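Local coordinates for protein 7,8-dihydro-6-hydroxymethylpterin pyrophosphokinase-dihydropteroate synthase (Plasmodium falciparum, PDB 6JWS) that probably catalyses two steps of folate biosynthesis, pyrophosphorylation of 6-hydroxymethyl-7,8-dihydropterin by ATP and condensation of the product with 4-aminobenzoate to give 7,8-dihydropteroate, at residues 373-378 against 382-387; 51-56 against 599-604; 179-184 against 314-319. The protein carries 1 engineered substitution. All blocks are in the same frame, centred on the assembly; numbering follows the deposited sequence.

In the fold
Contacts 1 and 2 lie side by side near the middle of the chain, their centres 6 Å apart, where strand 46-57 neighbours strand 372-377 in one antiparallel sheet. They also touch directly: Tyr384 OH probably hydrogen-bonds to Glu56 OE1 at 2.6 Å, and Leu385 packs on Pro601. From this junction 599-604 runs on toward bound pteroic acid, which Phe603 helps to line. Contact 3 belongs to the ATP site of the pyrophosphokinase part, with its centre about 31 Å from that of contact 1 and about 29 Å from that of contact 2. Along the chain, contacts 1 and 3 follow one another inside the long loop that contact 2 closes.

Contact 1: 373-378 against 382-387; sequences KRIYVL and ISYLKE
Tyr376 holds CG between its backbone N and carbonyl carbon (chi1 72°), which swings the phenol across the neighbouring strand until Ser383 CB sits over one ring face, 3.6 Å from the centroid, in a CH-pi contact. Lys373, extended beyond CG, instead follows Tyr384: NZ stands 4.7 Å above the centroid of the Tyr384 ring, nearly on its normal, as a cation-pi partner. The same NZ reaches Glu387 OE2 at 2.8 Å on the syn side of the carboxylate, so one ammonium serves ring face and salt bridge. The backbones between them form a beta hairpin. Tyr376 N donates to Ser383 O (2.9 Å), and Ser383 N returns a bond to Tyr376 O (3.1 Å). Leu385 N to Arg374 O (2.9 Å) continues the pairing within a type II beta turn from Tyr384 to Glu387. Leu385 spreads its methyls, CD1 against Tyr376 CD1 and CD2 beside Arg374 CG, while the Arg374 guanidinium forms a salt bridge with Glu599. On the face that carries Tyr384, opposite Tyr376 and Ser383, Ile375 CD1 meets Ile382 CG2. That face packs on helix 30-44 and Tyr164 of strand 163-172, with strand 382-384 at the sheet edge and strand 46-57 flanking 372-377.

Contact 2: 51-56 against 599-604; sequences TSYLYE and EYPLFI. With PT1 (pteroic acid), chain I.
The backbones stay well apart, with the nearest CA atoms, those of Tyr53 and Tyr600, 9.7 Å from each other, and the gap is bridged by the length of one tyrosine. Tyr53 sets CG anti to its carbonyl carbon (chi1 -71°), which sends the phenol from strand 46-57 toward the chain at Tyr600 and Pro601. Its hydroxyl does most of the touching. Tyr53 OH lies 3.3 Å from Tyr600 CD1, each ring meeting the other close to its own plane, so this is an edge approach of a hydroxyl to a C-H flank without stacking, and the long axes of the phenols are roughly perpendicular. Pro601 points back at the incoming phenol: its CD is 3.7 Å from Tyr53 OH and 4.0 Å from Tyr53 CE1, an aliphatic neighbour at an oblique angle. The other end of Tyr600 is occupied elsewhere, its OH hydrogen-bonding to Glu556. At the root of the tyrosine, Ser52 OG donates to Tyr53 O at 2.6 Å. Beyond Pro601 the chain enters strand 603-604 of the parallel TIM-barrel sheet, where Phe603 CE1 approaches N11 of pteroic acid to 3.4 Å; Asn502, Asp575, Lys609 and Arg610 hydrogen-bond the same ligand. Between Tyr53 and the Tyr600-Pro601 corner the fit is thus van der Waals packing of small area. Polar bonds from the neighbouring hairpin, Arg374 NH2 to Glu599 OE1 and Lys386 NZ to Tyr600 O, probably help to fix that corner, and Arg374, packed on the Tyr53 ring, ties the two sides together.

Contact 3: 179-184 against 314-319; sequences SMLVVI and EFLSIP. With ATP (adenosine-5'-triphosphate), chain J.
Apolar packing joins the two segments directly at one point, where Leu181 CD2 of helix 177-190 meets Leu316 CD1 of strand 316-318 at 3.8 Å, the two leucines lying antiparallel, each running past the other. With CG anti to the backbone N (chi1 -178°), the isobutyl group of Leu181 is carried off the helix and its methyls fork: while CD2 packs on Leu316, CD1 lies over a face of the adenine, 3.7 Å from ATP C2. Ile318 CD1 adds a further aliphatic contact near ATP N6.

The aromatic contact is made by Phe315. A chi1 of 71° folds the phenyl back over its own backbone and turns one face to ATP C8, 3.5 Å from Phe315 CE2. The planes of phenyl and adenine are steeply inclined, so the base presents its C8 edge to the phenyl face. Phe220 of the partner strand meets the same phenylalanine.

Hydrogen bonds to the nucleotide from these segments come from the backbone of 314-319. Ser317 N donates to ATP N7 at 2.7 Å and Ser317 O accepts from ATP N6 at 2.9 Å, both nearly straight. At the ribose, Glu314 N donates to ATP O3' (3.1 Å) and Phe315 N to ATP O2' (3.3 Å). At the end of the strand Ser317 OG donates to Pro319 O, just beyond the cis peptide bond before Pro319.

Backbone N-H and C=O of Ser317 together read the N7 and N6 edge of the base, an acceptor beside a donor. That pattern matches adenine, whereas guanine would place a carbonyl against Ser317 O. The pocket therefore probably selects the base through main-chain groups, Asn312 O and Ile211 O being further such partners of the nucleotide, with Leu181 and Phe315 supplying apolar walls over the adenine face and at its C8 edge.

Contact 1: 373-378 against 382-387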
# COMPACT_ATOMS: atom_id res chain seq x y z
N LYS B 373 -20.30 11.68 -3.42
CA LYS B 373 -18.93 11.97 -3.00
C LYS B 373 -18.90 13.17 -2.05
O LYS B 373 -19.42 14.25 -2.37
CB LYS B 373 -18.05 12.25 -4.22
CG LYS B 373 -17.86 11.07 -5.15
CD LYS B 373 -16.75 11.33 -6.16
CE LYS B 373 -16.52 10.22 -7.17
NZ LYS B 373 -15.48 10.62 -8.15
N ARG B 374 -18.24 12.95 -0.90
CA ARG B 374 -17.92 14.02 0.04
C ARG B 374 -16.89 14.98 -0.58
O ARG B 374 -15.87 14.56 -1.15
CB ARG B 374 -17.48 13.40 1.37
CG ARG B 374 -17.18 14.42 2.47
CD ARG B 374 -18.07 14.14 3.67
NE ARG B 374 -17.56 13.06 4.44
CZ ARG B 374 -18.27 12.16 5.09
NH1 ARG B 374 -19.59 12.19 5.07
NH2 ARG B 374 -17.63 11.21 5.74
N ILE B 375 -17.16 16.28 -0.45
CA ILE B 375 -16.28 17.31 -1.00
C ILE B 375 -15.72 18.17 0.13
O ILE B 375 -16.45 18.50 1.06
CB ILE B 375 -17.09 18.16 -2.00
CG1 ILE B 375 -17.34 17.41 -3.31
CG2 ILE B 375 -16.43 19.51 -2.24
CD1 ILE B 375 -18.44 18.03 -4.16
N TYR B 376 -14.45 18.59 -0.00
CA TYR B 376 -13.92 19.66 0.85
C TYR B 376 -13.42 20.80 -0.04
O TYR B 376 -13.21 20.59 -1.24
CB TYR B 376 -12.84 19.13 1.80
CG TYR B 376 -11.53 18.78 1.13
CD1 TYR B 376 -11.39 17.56 0.49
CD2 TYR B 376 -10.44 19.64 1.13
CE1 TYR B 376 -10.20 17.19 -0.11
CE2 TYR B 376 -9.24 19.29 0.51
CZ TYR B 376 -9.12 18.05 -0.11
OH TYR B 376 -7.98 17.63 -0.74
N VAL B 377 -13.21 22.00 0.54
CA VAL B 377 -12.78 23.14 -0.27
C VAL B 377 -11.52 23.79 0.32
O VAL B 377 -11.47 24.12 1.50
CB VAL B 377 -13.91 24.16 -0.49
CG1 VAL B 377 -13.45 25.38 -1.28
CG2 VAL B 377 -15.11 23.53 -1.18
N LEU B 378 -10.48 23.92 -0.51
CA LEU B 378 -9.25 24.56 -0.07
C LEU B 378 -9.30 26.06 -0.34
O LEU B 378 -8.85 26.86 0.48
CB LEU B 378 -8.07 23.94 -0.83
CG LEU B 378 -7.70 22.53 -0.39
CD1 LEU B 378 -6.64 21.93 -1.31
CD2 LEU B 378 -7.23 22.53 1.07
N ILE B 382 -13.92 22.69 -5.88
CA ILE B 382 -14.25 21.36 -5.39
C ILE B 382 -13.00 20.47 -5.33
O ILE B 382 -12.26 20.35 -6.31
CB ILE B 382 -15.30 20.76 -6.35
CG1 ILE B 382 -16.67 21.41 -6.16
CG2 ILE B 382 -15.38 19.24 -6.28
CD1 ILE B 382 -17.62 21.03 -7.28
N SER B 383 -12.78 19.82 -4.17
CA SER B 383 -11.85 18.71 -4.04
C SER B 383 -12.66 17.52 -3.53
O SER B 383 -13.43 17.66 -2.59
CB SER B 383 -10.71 19.01 -3.08
OG SER B 383 -9.82 20.01 -3.56
N TYR B 384 -12.49 16.36 -4.15
CA TYR B 384 -13.18 15.17 -3.66
C TYR B 384 -12.36 14.58 -2.52
O TYR B 384 -11.18 14.25 -2.72
CB TYR B 384 -13.33 14.14 -4.78
CG TYR B 384 -14.18 14.63 -5.92
CD1 TYR B 384 -15.55 14.77 -5.78
CD2 TYR B 384 -13.60 15.05 -7.11
CE1 TYR B 384 -16.33 15.29 -6.80
CE2 TYR B 384 -14.37 15.54 -8.15
CZ TYR B 384 -15.73 15.66 -7.99
OH TYR B 384 -16.50 16.13 -9.02
N LEU B 385 -13.00 14.45 -1.35
CA LEU B 385 -12.30 13.91 -0.20
C LEU B 385 -11.70 12.55 -0.58
O LEU B 385 -12.39 11.70 -1.14
CB LEU B 385 -13.27 13.75 0.98
CG LEU B 385 -12.58 13.46 2.31
CD1 LEU B 385 -11.68 14.63 2.70
CD2 LEU B 385 -13.58 13.18 3.41
N LYS B 386 -10.42 12.37 -0.27
CA LYS B 386 -9.73 11.09 -0.38
C LYS B 386 -9.33 10.76 -1.82
O LYS B 386 -8.83 9.67 -2.06
CB LYS B 386 -10.44 9.90 0.31
CG LYS B 386 -10.73 10.00 1.82
CD LYS B 386 -9.65 10.68 2.64
CE LYS B 386 -10.07 11.02 4.06
NZ LYS B 386 -8.99 11.76 4.78
N GLU B 387 -9.51 11.68 -2.77
CA GLU B 387 -9.19 11.38 -4.16
C GLU B 387 -7.81 11.88 -4.61
O GLU B 387 -7.36 11.52 -5.70
CB GLU B 387 -10.27 11.88 -5.12
CG GLU B 387 -11.48 10.96 -5.12
CD GLU B 387 -12.45 11.20 -6.27
OE1 GLU B 387 -12.06 11.88 -7.29
OE2 GLU B 387 -13.60 10.72 -6.14
O HOH W 1 -15.03 11.97 -2.07
O HOH W 2 -7.62 18.33 -3.92
O HOH W 3 -10.39 22.51 -3.18

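Contact 2: 51-56 against 599-604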
# COMPACT_ATOMS: atom_id res chain seq x y z
N THR B 51 -23.51 23.20 9.43
CA THR B 51 -23.44 22.90 8.02
C THR B 51 -23.01 21.45 7.88
O THR B 51 -22.41 20.89 8.80
CB THR B 51 -22.41 23.77 7.27
OG1 THR B 51 -21.17 23.85 7.98
CG2 THR B 51 -22.90 25.17 6.93
N SER B 52 -23.34 20.83 6.75
CA SER B 52 -22.86 19.50 6.41
C SER B 52 -21.64 19.68 5.51
O SER B 52 -21.31 20.81 5.17
CB SER B 52 -23.95 18.76 5.67
OG SER B 52 -24.12 19.30 4.35
N TYR B 53 -20.99 18.57 5.11
CA TYR B 53 -20.10 18.62 3.97
C TYR B 53 -20.89 19.04 2.73
O TYR B 53 -22.11 19.00 2.67
CB TYR B 53 -19.33 17.31 3.80
CG TYR B 53 -18.29 17.11 4.86
CD1 TYR B 53 -17.07 17.78 4.80
CD2 TYR B 53 -18.55 16.32 5.98
CE1 TYR B 53 -16.13 17.65 5.82
CE2 TYR B 53 -17.63 16.19 7.01
CZ TYR B 53 -16.41 16.86 6.93
OH TYR B 53 -15.50 16.78 7.96
N LEU B 54 -20.14 19.41 1.70
CA LEU B 54 -20.63 19.52 0.35
C LEU B 54 -20.59 18.12 -0.26
O LEU B 54 -19.69 17.35 0.05
CB LEU B 54 -19.63 20.42 -0.37
CG LEU B 54 -20.26 21.56 -1.15
CD1 LEU B 54 -19.22 22.64 -1.44
CD2 LEU B 54 -20.83 21.00 -2.46
N TYR B 55 -21.55 17.81 -1.15
CA TYR B 55 -21.61 16.48 -1.75
C TYR B 55 -21.94 16.57 -3.23
O TYR B 55 -22.79 17.35 -3.64
CB TYR B 55 -22.64 15.60 -1.06
CG TYR B 55 -22.26 15.20 0.34
CD1 TYR B 55 -21.48 14.07 0.58
CD2 TYR B 55 -22.67 15.96 1.43
CE1 TYR B 55 -21.14 13.70 1.87
CE2 TYR B 55 -22.35 15.59 2.72
CZ TYR B 55 -21.57 14.46 2.94
OH TYR B 55 -21.24 14.13 4.22
N GLU B 56 -21.27 15.73 -4.03
CA GLU B 56 -21.67 15.54 -5.41
C GLU B 56 -22.53 14.28 -5.49
O GLU B 56 -22.09 13.19 -5.14
CB GLU B 56 -20.45 15.42 -6.31
CG GLU B 56 -20.80 14.89 -7.68
CD GLU B 56 -19.53 14.82 -8.50
OE1 GLU B 56 -19.05 15.90 -8.92
OE2 GLU B 56 -18.99 13.71 -8.65
N GLU B 599 -13.17 9.89 7.28
CA GLU B 599 -14.32 10.73 6.96
C GLU B 599 -13.95 12.20 6.88
O GLU B 599 -14.83 13.02 6.60
CB GLU B 599 -15.34 10.67 8.10
CG GLU B 599 -15.78 9.27 8.45
CD GLU B 599 -16.67 8.67 7.37
OE1 GLU B 599 -17.80 9.16 7.20
OE2 GLU B 599 -16.20 7.72 6.71
N TYR B 600 -12.69 12.56 7.18
CA TYR B 600 -12.35 13.96 7.38
C TYR B 600 -11.25 14.41 6.43
O TYR B 600 -10.38 13.62 6.09
CB TYR B 600 -11.82 14.17 8.81
CG TYR B 600 -12.84 13.96 9.90
CD1 TYR B 600 -13.91 14.81 10.06
CD2 TYR B 600 -12.67 12.97 10.85
CE1 TYR B 600 -14.82 14.63 11.09
CE2 TYR B 600 -13.57 12.78 11.89
CZ TYR B 600 -14.66 13.60 12.00
OH TYR B 600 -15.56 13.42 13.01
N PRO B 601 -11.21 15.70 6.04
CA PRO B 601 -10.08 16.22 5.27
C PRO B 601 -8.89 16.21 6.22
O PRO B 601 -8.98 16.72 7.34
CB PRO B 601 -10.50 17.65 4.90
CG PRO B 601 -12.00 17.73 5.20
CD PRO B 601 -12.22 16.74 6.33
N LEU B 602 -7.81 15.55 5.80
CA LEU B 602 -6.68 15.31 6.67
C LEU B 602 -5.43 15.96 6.06
O LEU B 602 -5.09 15.71 4.89
CB LEU B 602 -6.51 13.80 6.84
CG LEU B 602 -5.31 13.37 7.70
CD1 LEU B 602 -5.48 13.77 9.17
CD2 LEU B 602 -5.09 11.86 7.60
N PHE B 603 -4.74 16.74 6.89
CA PHE B 603 -3.53 17.50 6.60
C PHE B 603 -2.48 17.03 7.60
O PHE B 603 -2.73 17.09 8.80
CB PHE B 603 -3.90 18.98 6.78
CG PHE B 603 -2.80 19.99 6.55
CD1 PHE B 603 -1.67 20.00 7.36
CD2 PHE B 603 -2.90 20.95 5.55
CE1 PHE B 603 -0.65 20.93 7.15
CE2 PHE B 603 -1.88 21.86 5.34
CZ PHE B 603 -0.76 21.86 6.14
N ILE B 604 -1.31 16.53 7.16
CA ILE B 604 -0.28 16.12 8.12
C ILE B 604 1.07 16.71 7.74
O ILE B 604 1.32 16.97 6.56
CB ILE B 604 -0.16 14.59 8.26
CG1 ILE B 604 0.46 13.94 7.01
CG2 ILE B 604 -1.49 13.93 8.63
CD1 ILE B 604 0.71 12.44 7.15
C2 PT1 I . 2.59 20.55 11.26
C3 PT1 I . 3.54 21.65 11.41
C5 PT1 I . 3.03 23.00 11.12
N6 PT1 I . 4.83 21.47 11.78
C7 PT1 I . 0.87 22.07 10.65
N9 PT1 I . 1.73 23.14 10.75
C10 PT1 I . 5.64 22.56 11.93
N11 PT1 I . -0.45 22.24 10.29
C12 PT1 I . 5.16 23.84 11.68
C21 PT1 I . 10.06 17.43 15.47
O22 PT1 I . 11.14 17.13 14.90
O1 PT1 I . 2.99 19.29 11.51
N4 PT1 I . 1.32 20.80 10.89
N8 PT1 I . 3.88 24.03 11.27
C13 PT1 I . 7.06 22.34 12.39
N14 PT1 I . 7.03 21.95 13.82
C15 PT1 I . 7.74 20.87 14.24
C16 PT1 I . 7.28 20.09 15.31
C17 PT1 I . 8.97 20.57 13.57
C18 PT1 I . 8.04 18.96 15.71
C19 PT1 I . 9.74 19.45 13.99
C20 PT1 I . 9.26 18.64 15.05
O23 PT1 I . 9.63 16.71 16.39

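Contact 3: 179-184 against 314-319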
# COMPACT_ATOMS: atom_id res chain seq x y z
N SER B 179 -43.38 32.36 5.88
CA SER B 179 -42.63 33.60 5.71
C SER B 179 -41.19 33.28 5.29
O SER B 179 -40.64 33.94 4.41
CB SER B 179 -42.65 34.48 6.94
OG SER B 179 -43.88 34.37 7.65
N MET B 180 -40.60 32.24 5.89
CA MET B 180 -39.23 31.90 5.55
C MET B 180 -39.12 31.53 4.07
O MET B 180 -38.21 31.99 3.38
CB MET B 180 -38.65 30.77 6.40
CG MET B 180 -37.23 30.41 5.99
SD MET B 180 -36.29 29.74 7.36
CE MET B 180 -36.94 28.07 7.37
N LEU B 181 -40.07 30.72 3.59
CA LEU B 181 -40.02 30.30 2.20
C LEU B 181 -40.12 31.51 1.27
O LEU B 181 -39.44 31.56 0.24
CB LEU B 181 -41.12 29.27 1.93
CG LEU B 181 -41.14 28.70 0.52
CD1 LEU B 181 -39.81 28.05 0.16
CD2 LEU B 181 -42.28 27.69 0.38
N VAL B 182 -40.96 32.48 1.64
CA VAL B 182 -41.10 33.69 0.84
C VAL B 182 -39.74 34.38 0.71
O VAL B 182 -39.30 34.66 -0.40
CB VAL B 182 -42.18 34.65 1.41
CG1 VAL B 182 -42.19 35.99 0.68
CG2 VAL B 182 -43.57 34.01 1.42
N VAL B 183 -39.07 34.61 1.85
CA VAL B 183 -37.75 35.23 1.83
C VAL B 183 -36.76 34.37 1.05
O VAL B 183 -35.92 34.91 0.32
CB VAL B 183 -37.21 35.57 3.24
CG1 VAL B 183 -35.91 36.35 3.14
CG2 VAL B 183 -38.22 36.35 4.07
N ILE B 184 -36.86 33.04 1.17
CA ILE B 184 -35.97 32.15 0.45
C ILE B 184 -36.19 32.32 -1.05
O ILE B 184 -35.24 32.37 -1.83
CB ILE B 184 -36.15 30.69 0.92
CG1 ILE B 184 -35.45 30.44 2.26
CG2 ILE B 184 -35.67 29.71 -0.15
CD1 ILE B 184 -35.99 29.24 3.01
N GLU B 314 -46.60 26.79 -4.31
CA GLU B 314 -47.84 26.07 -4.56
C GLU B 314 -48.33 25.43 -3.27
O GLU B 314 -49.53 25.30 -3.07
CB GLU B 314 -47.64 25.04 -5.68
CG GLU B 314 -47.20 25.65 -7.00
CD GLU B 314 -47.70 24.95 -8.25
OE1 GLU B 314 -47.77 23.70 -8.24
OE2 GLU B 314 -48.01 25.65 -9.24
N PHE B 315 -47.38 24.99 -2.42
CA PHE B 315 -47.73 24.35 -1.16
C PHE B 315 -46.53 24.43 -0.21
O PHE B 315 -45.44 24.80 -0.63
CB PHE B 315 -48.22 22.92 -1.39
CG PHE B 315 -47.17 21.92 -1.82
CD1 PHE B 315 -46.73 21.87 -3.13
CD2 PHE B 315 -46.61 21.05 -0.90
CE1 PHE B 315 -45.76 20.96 -3.52
CE2 PHE B 315 -45.63 20.13 -1.29
CZ PHE B 315 -45.21 20.09 -2.60
N LEU B 316 -46.77 24.11 1.06
CA LEU B 316 -45.70 24.05 2.04
C LEU B 316 -45.73 22.70 2.76
O LEU B 316 -46.72 22.36 3.40
CB LEU B 316 -45.84 25.19 3.05
CG LEU B 316 -44.70 25.28 4.07
CD1 LEU B 316 -43.38 25.61 3.38
CD2 LEU B 316 -45.01 26.30 5.16
N SER B 317 -44.61 21.97 2.68
CA SER B 317 -44.48 20.72 3.42
C SER B 317 -43.33 20.83 4.42
O SER B 317 -42.18 21.00 4.04
CB SER B 317 -44.28 19.55 2.48
OG SER B 317 -44.31 18.33 3.21
N ILE B 318 -43.66 20.73 5.71
CA ILE B 318 -42.65 20.62 6.75
C ILE B 318 -42.96 19.38 7.58
O ILE B 318 -44.02 19.29 8.17
CB ILE B 318 -42.58 21.87 7.65
CG1 ILE B 318 -42.48 23.18 6.86
CG2 ILE B 318 -41.47 21.72 8.68
CD1 ILE B 318 -41.10 23.51 6.37
N PRO B 319 -42.01 18.41 7.72
CA PRO B 319 -40.74 18.43 7.00
C PRO B 319 -40.90 18.36 5.49
O PRO B 319 -41.94 17.97 4.98
CB PRO B 319 -40.07 17.14 7.50
CG PRO B 319 -40.64 16.95 8.87
CD PRO B 319 -42.09 17.32 8.70
PG ATP J . -39.45 20.79 -3.70
O1G ATP J . -38.45 19.67 -3.90
O2G ATP J . -40.74 20.32 -3.06
O3G ATP J . -38.83 21.97 -2.97
PB ATP J . -39.26 21.16 -6.68
O1B ATP J . -40.35 21.39 -7.66
O2B ATP J . -38.40 19.94 -6.79
O3B ATP J . -39.86 21.29 -5.20
PA ATP J . -38.46 23.94 -6.23
O1A ATP J . -37.76 24.11 -4.92
O2A ATP J . -38.09 24.86 -7.35
O3A ATP J . -38.28 22.43 -6.71
O5' ATP J . -40.05 24.01 -6.00
C5' ATP J . -40.54 24.15 -4.65
C4' ATP J . -42.04 23.96 -4.63
O4' ATP J . -42.41 23.05 -3.56
C3' ATP J . -42.85 25.23 -4.40
O3' ATP J . -44.05 25.15 -5.16
C2' ATP J . -43.04 25.23 -2.88
O2' ATP J . -44.20 25.87 -2.42
C1' ATP J . -43.18 23.74 -2.59
N9 ATP J . -42.73 23.37 -1.25
C8 ATP J . -43.44 22.65 -0.33
N7 ATP J . -42.78 22.47 0.79
C5 ATP J . -41.56 23.09 0.58
C6 ATP J . -40.42 23.23 1.39
N6 ATP J . -40.34 22.74 2.62
N1 ATP J . -39.36 23.91 0.88
C2 ATP J . -39.46 24.41 -0.36
N3 ATP J . -40.48 24.34 -1.21
C4 ATP J . -41.51 23.66 -0.68